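PDB 2O5H: hypothetical protein from Neisseria meningitidis, which is of unknown function and belongs to the DUF596 family of uncharacterized, conserved bacterial proteins with an alpha-beta fold. Local coordinates for residues Ile77-Pro81 with Glu82-Gln86; Ser45-Phe48 with Glu49-Thr52. All blocks are in the same frame, centred on the assembly; numbering follows the deposited sequence.

Interaction 1 of 2, residues Ile77-Pro81 with Glu82-Gln86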
loop_
_atom_site.group_PDB
_atom_site.type_symbol
_atom_site.label_atom_id
_atom_site.label_comp_id
_atom_site.label_asym_id
_atom_site.label_seq_id
_atom_site.Cartn_x
_atom_site.Cartn_y
_atom_site.Cartn_z
ATOM N N ILE A 77 -8.516 1.972 18.952
ATOM C CA ILE A 77 -9.893 2.235 19.329
ATOM C C ILE A 77 -10.695 0.985 18.976
ATOM O O ILE A 77 -10.561 0.453 17.877
ATOM C CB ILE A 77 -10.459 3.447 18.523
ATOM C CG1 ILE A 77 -9.600 4.701 18.794
ATOM C CG2 ILE A 77 -11.942 3.674 18.867
ATOM C CD1 ILE A 77 -9.734 5.784 17.729
ATOM N N GLY A 78 -11.523 0.507 19.891
ATOM C CA GLY A 78 -12.381 -0.625 19.575
ATOM C C GLY A 78 -13.660 -0.200 18.867
ATOM O O GLY A 78 -14.422 0.608 19.402
ATOM N N HIS A 79 -13.893 -0.733 17.670
ATOM C CA HIS A 79 -15.199 -0.651 17.012
ATOM C C HIS A 79 -15.474 -1.980 16.349
ATOM O O HIS A 79 -14.542 -2.750 16.081
ATOM C CB HIS A 79 -15.275 0.461 15.938
ATOM C CG HIS A 79 -15.370 1.844 16.506
ATOM N ND1 HIS A 79 -16.455 2.266 17.235
ATOM C CD2 HIS A 79 -14.534 2.904 16.429
ATOM C CE1 HIS A 79 -16.273 3.517 17.623
ATOM N NE2 HIS A 79 -15.111 3.929 17.150
ATOM N N THR A 80 -16.744 -2.232 16.068
ATOM C CA THR A 80 -17.108 -3.343 15.210
ATOM C C THR A 80 -16.733 -3.020 13.763
ATOM O O THR A 80 -16.502 -1.848 13.419
ATOM C CB THR A 80 -18.598 -3.656 15.287
ATOM O OG1 THR A 80 -19.334 -2.641 14.598
ATOM C CG2 THR A 80 -19.062 -3.736 16.729
ATOM N N PRO A 81 -16.653 -4.059 12.909
ATOM C CA PRO A 81 -16.321 -3.782 11.515
ATOM C C PRO A 81 -17.326 -2.851 10.866
ATOM O O PRO A 81 -16.941 -1.992 10.079
ATOM C CB PRO A 81 -16.331 -5.178 10.866
ATOM C CG PRO A 81 -15.998 -6.108 11.999
ATOM C CD PRO A 81 -16.780 -5.511 13.157
ATOM N N GLU A 82 -18.603 -3.033 11.196
ATOM C CA GLU A 82 -19.675 -2.179 10.694
ATOM C C GLU A 82 -19.524 -0.719 11.159
ATOM O O GLU A 82 -19.678 0.204 10.373
ATOM C CB GLU A 82 -21.045 -2.725 11.135
ATOM C CG GLU A 82 -21.466 -3.999 10.403
ATOM C CD GLU A 82 -20.553 -5.223 10.694
ATOM O OE1 GLU A 82 -20.018 -5.387 11.836
ATOM O OE2 GLU A 82 -20.377 -6.028 9.738
ATOM N N GLU A 83 -19.236 -0.533 12.444
ATOM C CA GLU A 83 -18.999 0.803 12.993
ATOM C C GLU A 83 -17.849 1.510 12.297
ATOM O O GLU A 83 -17.941 2.707 11.999
ATOM C CB GLU A 83 -18.743 0.752 14.503
ATOM C CG GLU A 83 -20.019 0.514 15.311
ATOM C CD GLU A 83 -19.744 0.159 16.754
ATOM O OE1 GLU A 83 -18.570 0.011 17.146
ATOM O OE2 GLU A 83 -20.725 0.037 17.505
ATOM N N TRP A 84 -16.767 0.778 12.037
ATOM C CA TRP A 84 -15.603 1.366 11.398
ATOM C C TRP A 84 -15.921 1.700 9.934
ATOM O O TRP A 84 -15.515 2.728 9.424
ATOM C CB TRP A 84 -14.419 0.423 11.453
ATOM C CG TRP A 84 -13.508 0.493 12.658
ATOM C CD1 TRP A 84 -13.060 -0.568 13.390
ATOM C CD2 TRP A 84 -12.867 1.663 13.203
ATOM N NE1 TRP A 84 -12.188 -0.135 14.391
ATOM C CE2 TRP A 84 -12.044 1.228 14.281
ATOM C CE3 TRP A 84 -12.899 3.035 12.879
ATOM C CZ2 TRP A 84 -11.265 2.126 15.054
ATOM C CZ3 TRP A 84 -12.096 3.932 13.637
ATOM C CH2 TRP A 84 -11.299 3.464 14.714
ATOM N N GLU A 85 -16.665 0.833 9.264
ATOM C CA GLU A 85 -17.093 1.188 7.908
ATOM C C GLU A 85 -17.834 2.537 7.906
ATOM O O GLU A 85 -17.567 3.375 7.047
ATOM C CB GLU A 85 -17.941 0.078 7.263
ATOM C CG GLU A 85 -18.465 0.475 5.843
ATOM C CD GLU A 85 -19.374 -0.565 5.257
ATOM O OE1 GLU A 85 -19.935 -1.359 6.057
ATOM O OE2 GLU A 85 -19.547 -0.576 4.010
ATOM N N GLN A 86 -18.731 2.767 8.866
ATOM C CA GLN A 86 -19.582 3.963 8.854
ATOM C C GLN A 86 -18.747 5.208 9.100
ATOM O O GLN A 86 -18.973 6.261 8.481
ATOM C CB GLN A 86 -20.720 3.869 9.907
ATOM C CG GLN A 86 -21.848 4.868 9.697
ATOM C CD GLN A 86 -22.399 4.807 8.254
ATOM O OE1 GLN A 86 -22.970 3.806 7.856
ATOM N NE2 GLN A 86 -22.150 5.851 7.458
HETATM O O HOH W 1 -9.877 -1.442 15.919
#
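A capping box closes the N-terminus of helix 81-91, with Thr80 as the N-cap and Glu83 as its reciprocal partner. Thr80 OG1 accepts from Glu83 N at 3.0 Å, and Thr80 N in turn donates to Glu83 OE1 at 3.1 Å. Thr80 OG1 sits between its own backbone N and carbonyl carbon (chi1 73°), which turns the hydroxyl back over the first turn of the helix. Glu83 OE1 has a second donor, because His79 ND1 reaches it at 3.1 Å. The two N-H groups approach this oxygen from opposite faces of the carboxylate plane, while the oxygen lies close to the plane of the imidazole. The two bonds tie down the glutamate oxygen, and the one from ND1 also orients the imidazole.

The same histidine packs on Trp84. His79 CB lies over the five-membered ring, 3.5 Å from its centroid in a CH-pi contact, and the imidazole edge carrying CD2 points at the six-membered ring in an edge-to-face pair with planes at 82°. At the benzo end of the indole, Ile77 CB meets Trp84 CZ2 at 3.8 Å, and a water bridges Ile77 O to Trp84 NE1, giving the indole N-H an acceptor. Trp84 N to Thr80 O and Glu85 N to Pro81 O begin the regular helical bonding.

The indole also packs against Phe59 and Leu63 of helix 48-64 and Leu70 of strand 68-72. The link from strand 75-76 into helix 81-91 is thus pinned where helix and sheet meet, with Glu85 salt-bridged to Arg89 one turn further on.

Interaction 2 of 2, residues Ser45-Phe48 with Glu49-Thr52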
loop_
_atom_site.group_PDB
_atom_site.type_symbol
_atom_site.label_atom_id
_atom_site.label_comp_id
_atom_site.label_asym_id
_atom_site.label_seq_id
_atom_site.Cartn_x
_atom_site.Cartn_y
_atom_site.Cartn_z
ATOM N N SER A 45 -11.658 -2.922 -10.593
ATOM C CA SER A 45 -12.577 -2.129 -11.389
ATOM C C SER A 45 -11.986 -0.800 -11.748
ATOM O O SER A 45 -11.124 -0.272 -11.011
ATOM C CB SER A 45 -13.914 -1.941 -10.626
ATOM O OG SER A 45 -14.873 -1.344 -11.466
ATOM N N SER A 46 -12.419 -0.229 -12.873
ATOM C CA SER A 46 -11.994 1.153 -13.214
ATOM C C SER A 46 -12.940 2.169 -12.546
ATOM O O SER A 46 -12.622 3.367 -12.453
ATOM C CB SER A 46 -11.925 1.389 -14.732
ATOM O OG SER A 46 -13.157 1.006 -15.324
ATOM N N ASP A 47 -14.047 1.662 -12.010
ATOM C CA ASP A 47 -15.081 2.509 -11.402
ATOM C C ASP A 47 -14.814 2.827 -9.931
ATOM O O ASP A 47 -14.553 1.913 -9.120
ATOM C CB ASP A 47 -16.449 1.827 -11.526
ATOM C CG ASP A 47 -17.550 2.702 -10.997
ATOM O OD1 ASP A 47 -17.813 3.759 -11.612
ATOM O OD2 ASP A 47 -18.113 2.387 -9.955
ATOM N N PHE A 48 -14.896 4.114 -9.575
ATOM C CA PHE A 48 -14.652 4.560 -8.204
ATOM C C PHE A 48 -15.586 3.945 -7.142
ATOM O O PHE A 48 -15.099 3.456 -6.129
ATOM C CB PHE A 48 -14.639 6.096 -8.126
ATOM C CG PHE A 48 -14.363 6.645 -6.738
ATOM C CD1 PHE A 48 -13.246 6.247 -6.044
ATOM C CD2 PHE A 48 -15.245 7.557 -6.149
ATOM C CE1 PHE A 48 -12.969 6.768 -4.743
ATOM C CE2 PHE A 48 -15.000 8.079 -4.867
ATOM C CZ PHE A 48 -13.856 7.672 -4.173
ATOM N N GLU A 49 -16.912 3.979 -7.365
ATOM C CA GLU A 49 -17.853 3.337 -6.448
ATOM C C GLU A 49 -17.547 1.851 -6.281
ATOM O O GLU A 49 -17.572 1.364 -5.159
ATOM C CB GLU A 49 -19.299 3.489 -6.937
ATOM C CG GLU A 49 -20.311 2.950 -5.957
ATOM C CD GLU A 49 -21.730 3.142 -6.415
ATOM O OE1 GLU A 49 -22.040 2.945 -7.623
ATOM O OE2 GLU A 49 -22.549 3.448 -5.539
ATOM N N GLU A 50 -17.345 1.128 -7.397
ATOM C CA GLU A 50 -17.068 -0.301 -7.285
ATOM C C GLU A 50 -15.783 -0.598 -6.500
ATOM O O GLU A 50 -15.757 -1.535 -5.706
ATOM C CB GLU A 50 -17.035 -0.964 -8.649
ATOM C CG GLU A 50 -18.389 -0.915 -9.301
ATOM C CD GLU A 50 -18.495 -1.836 -10.494
ATOM O OE1 GLU A 50 -17.461 -2.141 -11.115
ATOM O OE2 GLU A 50 -19.622 -2.223 -10.828
ATOM N N LYS A 51 -14.732 0.190 -6.726
ATOM C CA LYS A 51 -13.484 0.040 -5.973
ATOM C C LYS A 51 -13.711 0.308 -4.485
ATOM O O LYS A 51 -13.249 -0.454 -3.639
ATOM C CB LYS A 51 -12.391 0.953 -6.540
ATOM C CG LYS A 51 -11.730 0.398 -7.800
ATOM C CD LYS A 51 -10.620 1.315 -8.271
ATOM C CE LYS A 51 -11.281 2.468 -9.068
ATOM N NZ LYS A 51 -10.409 3.119 -10.030
ATOM N N THR A 52 -14.436 1.377 -4.187
ATOM C CA THR A 52 -14.780 1.752 -2.790
ATOM C C THR A 52 -15.549 0.591 -2.101
ATOM O O THR A 52 -15.286 0.245 -0.964
ATOM C CB THR A 52 -15.641 3.046 -2.759
ATOM O OG1 THR A 52 -14.862 4.161 -3.223
ATOM C CG2 THR A 52 -16.111 3.354 -1.329
HETATM O O HOH W 2 -8.819 1.566 -11.397
HETATM O O HOH W 3 -20.935 1.973 -9.819
#
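This is a helix N-cap joined to an ST turn, at the place where the loop after helix 34-41 enters helix 48-64. Asp47 is the N-cap: its OD2 accepts from Glu50 N at 3.0 Å, on the anti side of the carboxylate and somewhat out of its plane. A water bridges the same oxygen to Glu49 OE1, coming between two carboxylates that would otherwise probably repel each other.

Ser45 OG works in both directions. It accepts from Asp47 N at 3.2 Å, closing the ST turn, and donates to the anti lone pair of Glu50 OE1 at 2.7 Å. With OG anti to the backbone N (chi1 -171°), the serine hydroxyl links the turn to the first turn of the helix. The other oxygen of Glu50 forms a salt bridge with Arg15, so both carboxylate oxygens have a partner.

Lys51 folds back along the loop. CD packs 3.2 Å from Ser45 O, and the bend at chi3 (-81°) turns CE and NZ toward the loop carbonyls, where NZ makes a weak bond to Ser46 O; a water accepts from NZ and lies within reach of Ser45 O, and the strongest partner of the ammonium is Glu96. At Phe48 O two donors converge, Thr52 N at 2.9 Å and Thr52 OG1 at 3.0 Å, the hydroxyl from above the carbonyl plane. Thr52 OG1 also lies over one face of the Phe48 ring, toward its rim, 3.6 Å from CE1.

Trp38 of helix 34-41 packs against Phe48, Lys51 and Thr52. Glu49 touches Asn9 and Glu50 touches Val12, both on helix 3-16, which places this helix start between two neighbouring helices.

How the interactions relate
Both interactions cap the start of a helix, and they occur in series along the chain, interaction 2 at helix 48-64 and interaction 1 at helix 81-91. Their centres are about 22 Å apart on opposite sides of the centre of the chain, and their nearest atoms are about 7 Å apart without touching. Helix 48-64 connects them: it begins in interaction 2, and its later residues Phe56, Phe59, Leu63 and Arg64 pack on side chains of interaction 1. The caps differ in chemistry, one an aspartate beside an ST turn, the other a threonine in a capping box. As the protein's function is unknown, neither cap can be tied to an active site or ligand.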